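Local coordinates for protein N-acetylneuraminate lyase (Fusobacterium nucleatum subsp. nucleatum ATCC 25586, PDB 5ZKA) that belongs to the dihydrodipicolinate synthetase family of enzymes, named as a lyase and built on a TIM-barrel fold, at residues E42-N47 with D54-G59; D134-I139 with N145-Y150; I199-D204 with L208-L213. All coordinates share one frame; numbering follows the deposited sequence.

Contact 1: residues E42-N47 with D54-G59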
ATOM      1  N   GLU A  42      27.119 -12.147  18.589  1.00 38.34           N
ATOM      2  CA  GLU A  42      27.728 -11.413  17.480  1.00 39.49           C
ATOM      3  C   GLU A  42      26.675 -10.707  16.635  1.00 37.95           C
ATOM      4  O   GLU A  42      26.902  -9.590  16.153  1.00 33.64           O
ATOM      5  CB  GLU A  42      28.554 -12.356  16.606  1.00 34.20           C
ATOM      6  CG  GLU A  42      29.817 -12.887  17.300  1.00 33.78           C
ATOM      7  CD  GLU A  42      30.680 -13.716  16.374  1.00 46.49           C
ATOM      8  OE1 GLU A  42      30.358 -13.786  15.167  1.00 42.10           O
ATOM      9  OE2 GLU A  42      31.669 -14.316  16.857  1.00 49.84           O
ATOM     10  N   ILE A  43      25.527 -11.351  16.423  1.00 33.25           N
ATOM     11  CA  ILE A  43      24.471 -10.713  15.642  1.00 32.57           C
ATOM     12  C   ILE A  43      23.898  -9.523  16.397  1.00 33.51           C
ATOM     13  O   ILE A  43      23.627  -8.466  15.815  1.00 33.95           O
ATOM     14  CB  ILE A  43      23.376 -11.734  15.290  1.00 33.26           C
ATOM     15  CG1 ILE A  43      23.922 -12.824  14.368  1.00 30.75           C
ATOM     16  CG2 ILE A  43      22.182 -11.032  14.641  1.00 34.58           C
ATOM     17  CD1 ILE A  43      22.876 -13.914  14.046  1.00 34.35           C
ATOM     18  N   ILE A  44      23.689  -9.683  17.702  1.00 31.30           N
ATOM     19  CA  ILE A  44      23.220  -8.580  18.534  1.00 33.19           C
ATOM     20  C   ILE A  44      24.203  -7.416  18.482  1.00 33.98           C
ATOM     21  O   ILE A  44      23.808  -6.259  18.289  1.00 29.63           O
ATOM     22  CB  ILE A  44      23.003  -9.064  19.982  1.00 28.95           C
ATOM     23  CG1 ILE A  44      21.819 -10.033  20.045  1.00 29.07           C
ATOM     24  CG2 ILE A  44      22.777  -7.884  20.908  1.00 28.88           C
ATOM     25  CD1 ILE A  44      21.793 -10.892  21.308  1.00 29.21           C
ATOM     26  N   ARG A  45      25.497  -7.700  18.683  1.00 33.35           N
ATOM     27  CA  ARG A  45      26.497  -6.635  18.645  1.00 33.37           C
ATOM     28  C   ARG A  45      26.512  -5.929  17.291  1.00 33.62           C
ATOM     29  O   ARG A  45      26.612  -4.700  17.226  1.00 31.87           O
ATOM     30  CB  ARG A  45      27.885  -7.193  18.977  1.00 36.18           C
ATOM     31  CG  ARG A  45      28.062  -7.595  20.435  1.00 33.91           C
ATOM     32  CD  ARG A  45      28.782  -6.522  21.274  1.00 34.05           C
ATOM     33  NE  ARG A  45      28.081  -5.234  21.278  1.00 36.20           N
ATOM     34  CZ  ARG A  45      27.051  -4.935  22.067  1.00 40.47           C
ATOM     35  NH1 ARG A  45      26.577  -5.832  22.922  1.00 41.77           N
ATOM     36  NH2 ARG A  45      26.479  -3.738  21.993  1.00 40.61           N
ATOM     37  N   TYR A  46      26.396  -6.687  16.196  1.00 29.05           N
ATOM     38  CA  TYR A  46      26.363  -6.064  14.873  1.00 32.12           C
ATOM     39  C   TYR A  46      25.177  -5.114  14.736  1.00 30.46           C
ATOM     40  O   TYR A  46      25.325  -3.990  14.244  1.00 31.31           O
ATOM     41  CB  TYR A  46      26.315  -7.145  13.794  1.00 31.27           C
ATOM     42  CG  TYR A  46      26.510  -6.633  12.386  1.00 27.28           C
ATOM     43  CD1 TYR A  46      27.777  -6.319  11.911  1.00 29.35           C
ATOM     44  CD2 TYR A  46      25.433  -6.496  11.520  1.00 30.56           C
ATOM     45  CE1 TYR A  46      27.958  -5.855  10.613  1.00 30.75           C
ATOM     46  CE2 TYR A  46      25.604  -6.038  10.236  1.00 33.78           C
ATOM     47  CZ  TYR A  46      26.869  -5.717   9.785  1.00 30.45           C
ATOM     48  OH  TYR A  46      27.029  -5.265   8.493  1.00 32.83           O
ATOM     49  N   ASN A  47      23.989  -5.540  15.180  1.00 34.58           N
ATOM     50  CA  ASN A  47      22.811  -4.682  15.074  1.00 29.13           C
ATOM     51  C   ASN A  47      22.970  -3.397  15.882  1.00 30.65           C
ATOM     52  O   ASN A  47      22.647  -2.302  15.402  1.00 32.23           O
ATOM     53  CB  ASN A  47      21.568  -5.445  15.531  1.00 30.87           C
ATOM     54  CG  ASN A  47      20.949  -6.233  14.414  1.00 32.96           C
ATOM     55  OD1 ASN A  47      20.301  -5.665  13.536  1.00 34.26           O
ATOM     56  ND2 ASN A  47      21.159  -7.544  14.421  1.00 31.28           N
ATOM     57  N   ASP A  54      17.555   1.336  16.686  1.00 32.82           N
ATOM     58  CA  ASP A  54      16.963   1.861  17.907  1.00 34.33           C
ATOM     59  C   ASP A  54      16.452   0.764  18.832  1.00 35.16           C
ATOM     60  O   ASP A  54      16.262   1.023  20.023  1.00 34.38           O
ATOM     61  CB  ASP A  54      15.807   2.808  17.557  1.00 34.65           C
ATOM     62  CG  ASP A  54      16.239   3.917  16.614  1.00 35.84           C
ATOM     63  OD1 ASP A  54      17.130   4.693  17.007  1.00 37.39           O
ATOM     64  OD2 ASP A  54      15.706   4.007  15.484  1.00 31.57           O
ATOM     65  N   GLY A  55      16.225  -0.442  18.322  1.00 29.29           N
ATOM     66  CA  GLY A  55      15.667  -1.492  19.156  1.00 33.16           C
ATOM     67  C   GLY A  55      15.870  -2.848  18.524  1.00 32.89           C
ATOM     68  O   GLY A  55      16.259  -2.964  17.357  1.00 32.17           O
ATOM     69  N   LEU A  56      15.623  -3.884  19.328  1.00 26.73           N
ATOM     70  CA  LEU A  56      15.622  -5.263  18.858  1.00 26.18           C
ATOM     71  C   LEU A  56      14.267  -5.884  19.162  1.00 30.01           C
ATOM     72  O   LEU A  56      13.745  -5.725  20.270  1.00 29.05           O
ATOM     73  CB  LEU A  56      16.738  -6.086  19.513  1.00 29.70           C
ATOM     74  CG  LEU A  56      18.170  -5.672  19.162  1.00 34.40           C
ATOM     75  CD1 LEU A  56      19.176  -6.481  19.969  1.00 34.73           C
ATOM     76  CD2 LEU A  56      18.430  -5.831  17.667  1.00 32.07           C
ATOM     77  N   TYR A  57      13.698  -6.561  18.166  1.00 25.39           N
ATOM     78  CA  TYR A  57      12.468  -7.330  18.303  1.00 26.16           C
ATOM     79  C   TYR A  57      12.861  -8.798  18.405  1.00 27.67           C
ATOM     80  O   TYR A  57      13.292  -9.399  17.417  1.00 28.37           O
ATOM     81  CB  TYR A  57      11.564  -7.067  17.102  1.00 23.01           C
ATOM     82  CG  TYR A  57      10.177  -7.614  17.204  1.00 26.72           C
ATOM     83  CD1 TYR A  57       9.178  -6.910  17.865  1.00 25.36           C
ATOM     84  CD2 TYR A  57       9.842  -8.811  16.583  1.00 27.30           C
ATOM     85  CE1 TYR A  57       7.876  -7.403  17.923  1.00 26.38           C
ATOM     86  CE2 TYR A  57       8.553  -9.305  16.639  1.00 24.74           C
ATOM     87  CZ  TYR A  57       7.580  -8.598  17.310  1.00 29.85           C
ATOM     88  OH  TYR A  57       6.296  -9.093  17.351  1.00 29.68           O
ATOM     89  N   VAL A  58      12.762  -9.360  19.607  1.00 26.39           N
ATOM     90  CA  VAL A  58      13.324 -10.673  19.904  1.00 26.59           C
ATOM     91  C   VAL A  58      12.200 -11.699  19.926  1.00 29.43           C
ATOM     92  O   VAL A  58      11.160 -11.478  20.558  1.00 26.43           O
ATOM     93  CB  VAL A  58      14.083 -10.662  21.239  1.00 26.38           C
ATOM     94  CG1 VAL A  58      14.757 -12.009  21.470  1.00 28.66           C
ATOM     95  CG2 VAL A  58      15.128  -9.529  21.247  1.00 32.63           C
ATOM     96  N   GLY A  59      12.406 -12.814  19.229  1.00 27.20           N
ATOM     97  CA  GLY A  59      11.443 -13.895  19.231  1.00 30.14           C
ATOM     98  C   GLY A  59      10.371 -13.794  18.174  1.00 34.88           C
ATOM     99  O   GLY A  59       9.328 -14.440  18.314  1.00 29.84           O
TER
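L56 reaches from strand 55-58 towards helix 37-49 and meets I44 and N47, a small example of how a barrel strand is joined to the helix that precedes it in a beta-alpha-beta unit. The CB of L56 leads toward the helix, and a first torsion of -66° sets CG beside the backbone N, opposite the carbonyl carbon. From CG the two methyls part company. CD1 goes to I44, lying 4.0 Å from I44 CG2, and the two side chains meet nearly at right angles. CD2 turns to N47, where it lies 3.8 Å from N47 CB and 4.1 Å from N47 CG; the leucine thus touches the asparagine at CB and, a little farther off, at the amide carbon, not at its nitrogen or oxygen.

The amide is held within the helix and beyond it. N47 ND2 donates to I43 O at 3.0 Å with a somewhat bent N-H...O angle of 145°, coming from above the carbonyl plane, while N47 N bonds the same oxygen from the opposite face. N47 ND2 also pairs with N224 OD1, and N47 OD1 with the hydroxyl of S23 on strand 20-24. L56 also touches L90 of the neighbouring strand 89-93; I44 also packs on L25 and E83.

No hydrogen bond crosses between 42-47 and 54-59, and their mutual burial is modest at 115 Å². The chemistry implies a division of labour: the methyls of L56, packed on a methyl of I44 and the CB of N47, join helix to strand, while the buried amide finds its partners within the helix and in other parts of the barrel.

Contact 2: residues D134-I139 with N145-Y150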
ATOM      1  N   ASP A 134      -9.551 -12.029  24.303  1.00 31.09           N
ATOM      2  CA  ASP A 134      -9.256 -12.691  25.572  1.00 32.18           C
ATOM      3  C   ASP A 134      -7.786 -13.072  25.659  1.00 33.98           C
ATOM      4  O   ASP A 134      -7.163 -12.971  26.726  1.00 33.83           O
ATOM      5  CB  ASP A 134     -10.142 -13.930  25.694  1.00 33.00           C
ATOM      6  CG  ASP A 134     -10.097 -14.565  27.068  1.00 42.03           C
ATOM      7  OD1 ASP A 134      -9.485 -13.989  27.994  1.00 42.06           O
ATOM      8  OD2 ASP A 134     -10.690 -15.657  27.207  1.00 46.19           O
ATOM      9  N   TYR A 135      -7.224 -13.530  24.542  1.00 33.02           N
ATOM     10  CA  TYR A 135      -5.819 -13.922  24.496  1.00 29.75           C
ATOM     11  C   TYR A 135      -4.916 -12.741  24.819  1.00 29.20           C
ATOM     12  O   TYR A 135      -4.050 -12.831  25.697  1.00 27.75           O
ATOM     13  CB  TYR A 135      -5.543 -14.515  23.114  1.00 28.07           C
ATOM     14  CG  TYR A 135      -4.132 -14.607  22.576  1.00 27.27           C
ATOM     15  CD1 TYR A 135      -3.537 -13.528  21.924  1.00 28.99           C
ATOM     16  CD2 TYR A 135      -3.440 -15.813  22.606  1.00 26.74           C
ATOM     17  CE1 TYR A 135      -2.273 -13.629  21.376  1.00 30.70           C
ATOM     18  CE2 TYR A 135      -2.169 -15.926  22.044  1.00 27.94           C
ATOM     19  CZ  TYR A 135      -1.595 -14.830  21.438  1.00 31.39           C
ATOM     20  OH  TYR A 135      -0.348 -14.933  20.866  1.00 32.22           O
ATOM     21  N   TYR A 136      -5.135 -11.607  24.149  1.00 29.49           N
ATOM     22  CA  TYR A 136      -4.315 -10.428  24.407  1.00 27.89           C
ATOM     23  C   TYR A 136      -4.503  -9.928  25.830  1.00 32.83           C
ATOM     24  O   TYR A 136      -3.527  -9.643  26.534  1.00 31.94           O
ATOM     25  CB  TYR A 136      -4.648  -9.330  23.404  1.00 28.30           C
ATOM     26  CG  TYR A 136      -3.959  -9.561  22.076  1.00 25.02           C
ATOM     27  CD1 TYR A 136      -2.565  -9.573  21.992  1.00 29.32           C
ATOM     28  CD2 TYR A 136      -4.696  -9.792  20.917  1.00 28.58           C
ATOM     29  CE1 TYR A 136      -1.921  -9.794  20.778  1.00 27.80           C
ATOM     30  CE2 TYR A 136      -4.065 -10.011  19.706  1.00 29.35           C
ATOM     31  CZ  TYR A 136      -2.676 -10.014  19.649  1.00 29.51           C
ATOM     32  OH  TYR A 136      -2.029 -10.239  18.461  1.00 28.39           O
ATOM     33  N   GLU A 137      -5.754  -9.818  26.275  1.00 30.41           N
ATOM     34  CA  GLU A 137      -5.995  -9.287  27.610  1.00 33.55           C
ATOM     35  C   GLU A 137      -5.429 -10.207  28.676  1.00 35.29           C
ATOM     36  O   GLU A 137      -4.976  -9.729  29.723  1.00 34.41           O
ATOM     37  CB  GLU A 137      -7.493  -9.061  27.829  1.00 40.03           C
ATOM     38  CG  GLU A 137      -8.118  -8.188  26.755  1.00 50.16           C
ATOM     39  CD  GLU A 137      -8.917  -7.038  27.314  1.00 56.25           C
ATOM     40  OE1 GLU A 137     -10.141  -7.202  27.502  1.00 58.71           O
ATOM     41  OE2 GLU A 137      -8.318  -5.968  27.551  1.00 54.78           O
ATOM     42  N   THR A 138      -5.444 -11.518  28.424  1.00 31.96           N
ATOM     43  CA  THR A 138      -4.921 -12.467  29.400  1.00 33.89           C
ATOM     44  C   THR A 138      -3.409 -12.332  29.540  1.00 33.02           C
ATOM     45  O   THR A 138      -2.878 -12.332  30.656  1.00 30.62           O
ATOM     46  CB  THR A 138      -5.306 -13.897  29.003  1.00 34.65           C
ATOM     47  OG1 THR A 138      -6.734 -14.056  29.063  1.00 32.52           O
ATOM     48  CG2 THR A 138      -4.637 -14.919  29.914  1.00 32.77           C
ATOM     49  N   ILE A 139      -2.693 -12.214  28.420  1.00 28.87           N
ATOM     50  CA  ILE A 139      -1.247 -12.048  28.523  1.00 30.25           C
ATOM     51  C   ILE A 139      -0.916 -10.777  29.290  1.00 29.52           C
ATOM     52  O   ILE A 139      -0.017 -10.763  30.140  1.00 32.85           O
ATOM     53  CB  ILE A 139      -0.597 -12.058  27.126  1.00 28.43           C
ATOM     54  CG1 ILE A 139      -0.933 -13.364  26.395  1.00 29.19           C
ATOM     55  CG2 ILE A 139       0.918 -11.872  27.256  1.00 34.93           C
ATOM     56  CD1 ILE A 139      -0.583 -13.357  24.896  1.00 32.37           C
ATOM     57  N   ASN A 145       2.693  -6.411  31.912  1.00 34.12           N
ATOM     58  CA  ASN A 145       3.620  -5.766  30.996  1.00 35.33           C
ATOM     59  C   ASN A 145       2.838  -5.129  29.849  1.00 34.28           C
ATOM     60  O   ASN A 145       1.637  -5.359  29.678  1.00 35.15           O
ATOM     61  CB  ASN A 145       4.642  -6.790  30.478  1.00 31.85           C
ATOM     62  CG  ASN A 145       6.003  -6.172  30.175  1.00 35.44           C
ATOM     63  OD1 ASN A 145       6.107  -4.987  29.858  1.00 36.43           O
ATOM     64  ND2 ASN A 145       7.055  -6.983  30.278  1.00 32.23           N
ATOM     65  N   TYR A 146       3.534  -4.302  29.069  1.00 31.43           N
ATOM     66  CA  TYR A 146       2.935  -3.660  27.905  1.00 32.31           C
ATOM     67  C   TYR A 146       2.919  -4.617  26.723  1.00 30.47           C
ATOM     68  O   TYR A 146       3.703  -5.566  26.646  1.00 29.32           O
ATOM     69  CB  TYR A 146       3.698  -2.391  27.515  1.00 36.18           C
ATOM     70  CG  TYR A 146       3.680  -1.319  28.578  1.00 49.38           C
ATOM     71  CD1 TYR A 146       2.484  -0.783  29.027  1.00 50.84           C
ATOM     72  CD2 TYR A 146       4.861  -0.855  29.141  1.00 63.11           C
ATOM     73  CE1 TYR A 146       2.460   0.188  30.005  1.00 60.14           C
ATOM     74  CE2 TYR A 146       4.847   0.118  30.122  1.00 70.74           C
ATOM     75  CZ  TYR A 146       3.645   0.637  30.551  1.00 68.53           C
ATOM     76  OH  TYR A 146       3.627   1.608  31.527  1.00 72.31           O
ATOM     77  N   MET A 147       2.022  -4.344  25.778  1.00 28.72           N
ATOM     78  CA  MET A 147       1.757  -5.283  24.696  1.00 30.85           C
ATOM     79  C   MET A 147       1.665  -4.554  23.366  1.00 26.30           C
ATOM     80  O   MET A 147       0.981  -3.535  23.259  1.00 28.34           O
ATOM     81  CB  MET A 147       0.447  -6.048  24.940  1.00 29.73           C
ATOM     82  CG  MET A 147      -0.027  -6.890  23.756  1.00 27.70           C
ATOM     83  SD  MET A 147       1.078  -8.274  23.361  1.00 31.53           S
ATOM     84  CE  MET A 147       0.930  -9.265  24.857  1.00 26.85           C
ATOM     85  N   ILE A 148       2.345  -5.090  22.359  1.00 23.80           N
ATOM     86  CA  ILE A 148       2.196  -4.646  20.976  1.00 23.16           C
ATOM     87  C   ILE A 148       1.541  -5.787  20.212  1.00 25.99           C
ATOM     88  O   ILE A 148       2.055  -6.913  20.205  1.00 27.57           O
ATOM     89  CB  ILE A 148       3.551  -4.240  20.365  1.00 25.20           C
ATOM     90  CG1 ILE A 148       4.023  -2.917  20.965  1.00 26.39           C
ATOM     91  CG2 ILE A 148       3.450  -4.071  18.880  1.00 24.24           C
ATOM     92  CD1 ILE A 148       5.496  -2.691  20.760  1.00 31.67           C
ATOM     93  N   ILE A 149       0.372  -5.518  19.619  1.00 27.56           N
ATOM     94  CA  ILE A 149      -0.275  -6.491  18.743  1.00 27.18           C
ATOM     95  C   ILE A 149       0.619  -6.769  17.545  1.00 31.08           C
ATOM     96  O   ILE A 149       1.060  -5.838  16.864  1.00 29.11           O
ATOM     97  CB  ILE A 149      -1.620  -5.946  18.245  1.00 28.29           C
ATOM     98  CG1 ILE A 149      -2.497  -5.463  19.388  1.00 33.16           C
ATOM     99  CG2 ILE A 149      -2.305  -6.954  17.327  1.00 33.44           C
ATOM    100  CD1 ILE A 149      -3.648  -4.582  18.898  1.00 35.20           C
ATOM    101  N   TYR A 150       0.862  -8.055  17.254  1.00 31.46           N
ATOM    102  CA  TYR A 150       1.601  -8.470  16.059  1.00 29.40           C
ATOM    103  C   TYR A 150       0.577  -8.971  15.045  1.00 29.78           C
ATOM    104  O   TYR A 150       0.039 -10.071  15.183  1.00 32.30           O
ATOM    105  CB  TYR A 150       2.648  -9.541  16.384  1.00 29.32           C
ATOM    106  CG  TYR A 150       3.500 -10.020  15.202  1.00 35.85           C
ATOM    107  CD1 TYR A 150       3.505  -9.339  13.981  1.00 37.06           C
ATOM    108  CD2 TYR A 150       4.280 -11.167  15.308  1.00 38.20           C
ATOM    109  CE1 TYR A 150       4.281  -9.780  12.908  1.00 43.14           C
ATOM    110  CE2 TYR A 150       5.054 -11.620  14.244  1.00 46.47           C
ATOM    111  CZ  TYR A 150       5.052 -10.923  13.044  1.00 50.17           C
ATOM    112  OH  TYR A 150       5.819 -11.372  11.989  1.00 50.18           O
TER
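Two sets of torsions bring Y136 and M147 together: the tyrosine ring swings out beside its backbone N (chi1 -80°), while the methionine starts opposite its own N (chi1 171°) and then bends at both of its next two bonds. The setting is the beta-alpha-beta unit of a TIM barrel, with helix 129-143 leading back to strand 147-150; the axes of 134-139 and 147-150 run roughly antiparallel (153°), 10.0 Å apart at their closest.

The bent methionine passes the ring at CD1. M147 CG and M147 SD are each 4.1 Å from Y136 CD1, and the sulfur sits at the ring edge in a Met-aromatic contact, 5.3 Å from the Y136 centroid. Its terminal methyl continues to the next helical turn, where M147 CE packs 3.5 Å from I139 CG2. One face of the Y136 ring is occupied by Y135, whose CD1 lies over its centre. I149 also meets F165, L168 and F169 of helix 162-169.

The buried hydroxyl of Y136 is satisfied by a hydrogen bond with A119 O of strand 117-120. Beside that bond, Y136 OH also packs against a methyl, with I149 CG2 3.5 Å away.

Contact 3: residues I199-D204 with L208-L213. With EDO (1,2-ethanediol), chain E.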
ATOM      1  N   ILE A 199       2.465   2.721  16.093  1.00 25.25           N
ATOM      2  CA  ILE A 199       2.313   1.867  14.925  1.00 23.24           C
ATOM      3  C   ILE A 199       3.693   1.634  14.330  1.00 26.55           C
ATOM      4  O   ILE A 199       4.382   2.591  13.964  1.00 25.46           O
ATOM      5  CB  ILE A 199       1.390   2.482  13.871  1.00 27.41           C
ATOM      6  CG1 ILE A 199       0.044   2.851  14.483  1.00 29.12           C
ATOM      7  CG2 ILE A 199       1.251   1.511  12.696  1.00 26.20           C
ATOM      8  CD1 ILE A 199      -0.827   3.642  13.523  1.00 32.41           C
ATOM      9  N   PHE A 200       4.077   0.366  14.212  1.00 26.49           N
ATOM     10  CA  PHE A 200       5.339  -0.034  13.605  1.00 25.09           C
ATOM     11  C   PHE A 200       5.092  -0.693  12.258  1.00 23.87           C
ATOM     12  O   PHE A 200       4.350  -1.673  12.171  1.00 25.56           O
ATOM     13  CB  PHE A 200       6.088  -0.998  14.519  1.00 23.80           C
ATOM     14  CG  PHE A 200       6.540  -0.367  15.789  1.00 26.84           C
ATOM     15  CD1 PHE A 200       7.662   0.450  15.806  1.00 27.41           C
ATOM     16  CD2 PHE A 200       5.823  -0.548  16.958  1.00 27.87           C
ATOM     17  CE1 PHE A 200       8.076   1.050  16.975  1.00 35.07           C
ATOM     18  CE2 PHE A 200       6.234   0.053  18.126  1.00 31.88           C
ATOM     19  CZ  PHE A 200       7.364   0.853  18.133  1.00 28.11           C
ATOM     20  N   ALA A 201       5.764  -0.200  11.222  1.00 23.54           N
ATOM     21  CA  ALA A 201       5.664  -0.838   9.918  1.00 22.76           C
ATOM     22  C   ALA A 201       6.401  -2.169   9.920  1.00 27.15           C
ATOM     23  O   ALA A 201       7.533  -2.253  10.400  1.00 25.79           O
ATOM     24  CB  ALA A 201       6.239   0.078   8.833  1.00 23.43           C
ATOM     25  N   GLY A 202       5.781  -3.197   9.338  1.00 24.56           N
ATOM     26  CA  GLY A 202       6.388  -4.512   9.287  1.00 28.07           C
ATOM     27  C   GLY A 202       6.906  -4.931   7.924  1.00 36.89           C
ATOM     28  O   GLY A 202       7.429  -6.037   7.766  1.00 39.63           O
ATOM     29  N   PHE A 203       6.795  -4.042   6.940  1.00 29.76           N
ATOM     30  CA  PHE A 203       7.111  -4.333   5.540  1.00 28.73           C
ATOM     31  C   PHE A 203       8.261  -3.423   5.110  1.00 28.39           C
ATOM     32  O   PHE A 203       8.035  -2.264   4.745  1.00 26.80           O
ATOM     33  CB  PHE A 203       5.855  -4.126   4.690  1.00 32.05           C
ATOM     34  CG  PHE A 203       4.942  -3.035   5.230  1.00 42.08           C
ATOM     35  CD1 PHE A 203       5.403  -1.736   5.370  1.00 49.31           C
ATOM     36  CD2 PHE A 203       3.641  -3.316   5.621  1.00 49.31           C
ATOM     37  CE1 PHE A 203       4.598  -0.740   5.873  1.00 51.40           C
ATOM     38  CE2 PHE A 203       2.824  -2.310   6.127  1.00 49.20           C
ATOM     39  CZ  PHE A 203       3.309  -1.023   6.250  1.00 51.54           C
ATOM     40  N   ASP A 204       9.500  -3.946   5.159  1.00 26.34           N
ATOM     41  CA  ASP A 204      10.686  -3.119   4.963  1.00 26.30           C
ATOM     42  C   ASP A 204      10.686  -2.463   3.598  1.00 25.65           C
ATOM     43  O   ASP A 204      11.226  -1.363   3.432  1.00 28.55           O
ATOM     44  CB  ASP A 204      11.954  -3.962   5.069  1.00 23.04           C
ATOM     45  CG  ASP A 204      12.078  -4.695   6.395  1.00 29.30           C
ATOM     46  OD1 ASP A 204      11.069  -4.790   7.119  1.00 31.88           O
ATOM     47  OD2 ASP A 204      13.194  -5.185   6.687  1.00 29.16           O
ATOM     48  N   LEU A 208       9.013   3.798   3.211  1.00 20.84           N
ATOM     49  CA  LEU A 208       8.781   5.209   2.902  1.00 25.29           C
ATOM     50  C   LEU A 208       7.293   5.550   2.874  1.00 24.29           C
ATOM     51  O   LEU A 208       6.892   6.514   3.555  1.00 25.32           O
ATOM     52  CB  LEU A 208       9.488   5.579   1.594  1.00 24.72           C
ATOM     53  CG  LEU A 208       9.076   6.904   0.952  1.00 27.80           C
ATOM     54  CD1 LEU A 208       9.308   8.086   1.879  1.00 29.47           C
ATOM     55  CD2 LEU A 208       9.869   7.080  -0.339  1.00 25.18           C
ATOM     56  N   PRO A 209       6.429   4.838   2.140  1.00 24.33           N
ATOM     57  CA  PRO A 209       5.000   5.207   2.178  1.00 24.47           C
ATOM     58  C   PRO A 209       4.389   5.082   3.564  1.00 22.77           C
ATOM     59  O   PRO A 209       3.520   5.882   3.934  1.00 24.04           O
ATOM     60  CB  PRO A 209       4.349   4.238   1.179  1.00 27.43           C
ATOM     61  CG  PRO A 209       5.361   3.151   0.941  1.00 24.90           C
ATOM     62  CD  PRO A 209       6.703   3.798   1.129  1.00 23.81           C
ATOM     63  N   ALA A 210       4.841   4.114   4.360  1.00 23.22           N
ATOM     64  CA  ALA A 210       4.363   4.004   5.735  1.00 22.98           C
ATOM     65  C   ALA A 210       4.810   5.191   6.580  1.00 29.74           C
ATOM     66  O   ALA A 210       4.044   5.692   7.409  1.00 23.27           O
ATOM     67  CB  ALA A 210       4.867   2.697   6.351  1.00 23.55           C
ATOM     68  N   THR A 211       6.057   5.649   6.397  1.00 24.92           N
ATOM     69  CA  THR A 211       6.552   6.759   7.207  1.00 20.81           C
ATOM     70  C   THR A 211       5.702   8.016   7.024  1.00 22.30           C
ATOM     71  O   THR A 211       5.414   8.724   7.997  1.00 26.91           O
ATOM     72  CB  THR A 211       8.020   7.039   6.868  1.00 25.93           C
ATOM     73  OG1 THR A 211       8.772   5.848   7.125  1.00 28.54           O
ATOM     74  CG2 THR A 211       8.564   8.156   7.747  1.00 27.61           C
ATOM     75  N   VAL A 212       5.276   8.314   5.793  1.00 22.08           N
ATOM     76  CA  VAL A 212       4.519   9.554   5.614  1.00 23.81           C
ATOM     77  C   VAL A 212       3.070   9.430   6.072  1.00 25.61           C
ATOM     78  O   VAL A 212       2.377  10.455   6.177  1.00 28.78           O
ATOM     79  CB  VAL A 212       4.584  10.043   4.152  1.00 23.95           C
ATOM     80  CG1 VAL A 212       6.056  10.206   3.710  1.00 27.41           C
ATOM     81  CG2 VAL A 212       3.812   9.110   3.206  1.00 21.47           C
ATOM     82  N   LEU A 213       2.588   8.218   6.349  1.00 26.44           N
ATOM     83  CA  LEU A 213       1.320   8.018   7.051  1.00 25.79           C
ATOM     84  C   LEU A 213       1.485   8.043   8.568  1.00 27.26           C
ATOM     85  O   LEU A 213       0.537   7.727   9.291  1.00 32.13           O
ATOM     86  CB  LEU A 213       0.676   6.690   6.636  1.00 20.65           C
ATOM     87  CG  LEU A 213       0.112   6.653   5.207  1.00 25.19           C
ATOM     88  CD1 LEU A 213      -0.513   5.298   4.920  1.00 28.61           C
ATOM     89  CD2 LEU A 213      -0.941   7.748   5.010  1.00 27.15           C
TER
HETATM   90  C1  EDO E 303      11.230  -7.587   4.083  1.00 51.44           C
HETATM   91  O1  EDO E 303       9.997  -7.023   4.446  1.00 47.78           O
HETATM   92  C2  EDO E 303      10.999  -8.749   3.123  1.00 54.70           C
HETATM   93  O2  EDO E 303      10.286  -9.752   3.795  1.00 57.80           O
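A210 is gripped from two directions by A201 and F203, and this small knot is the tight part of the junction between the short, weakly bonded strand at about 200-201 and the helix that follows it. A201 CB faces A210 CB directly at 3.9 Å, and two side chains this short let the backbones come close, their CA atoms 6.5 Å apart. F203 approaches edge-on: A210 CB lies in the plane of its ring, 3.5 Å from F203 CE1. A chi1 of 32°, which puts CG between the backbone N and the carbonyl carbon, brings the ring edge to A210.

The looser side is at G202, which is partly exposed, and at D204, whose CB points away from the helix although the residue itself is buried. Here a molecule of 1,2-ethanediol, probably from the crystallisation liquor, takes a hydrogen bond from D204 N to its O1 (3.2 Å, N-H...O angle 147°) and is also hydrogen-bonded to E205 OE1. D204 OD2 itself pairs with the hydroxyl of T222.

The whole lies in another beta-alpha-beta unit of the barrel. A201 makes backbone bonds with G217 and I219 of the next strand, F203 meets the ring of F184 on helix 184-193, L208 packs on helix 242-262, and apolar side chains of another subunit press on L208, P209, V212 and L213.

Read from the N terminus, the three contacts come in series, each finishing before the next begins, so none nests in or crosses another. Contact 1 closes the short connection from helix 37-49 to strand 55-58, and contact 2 does the same for helix 129-143 and strand 147-150. Contact 3 reverses the order, folding helix 207-212 back on the strand before it. All three thereby tie outer helices to one barrel of parallel strands. Contact 2 touches both others: Y57 OH of contact 1 lies 3.5 Å from Y150 CD2 of contact 2, and I148 CD1 of contact 2 is 3.9 Å from F200 CE2 of contact 3. Contacts 1 and 3 do not touch, their nearest atoms being about 7 Å apart.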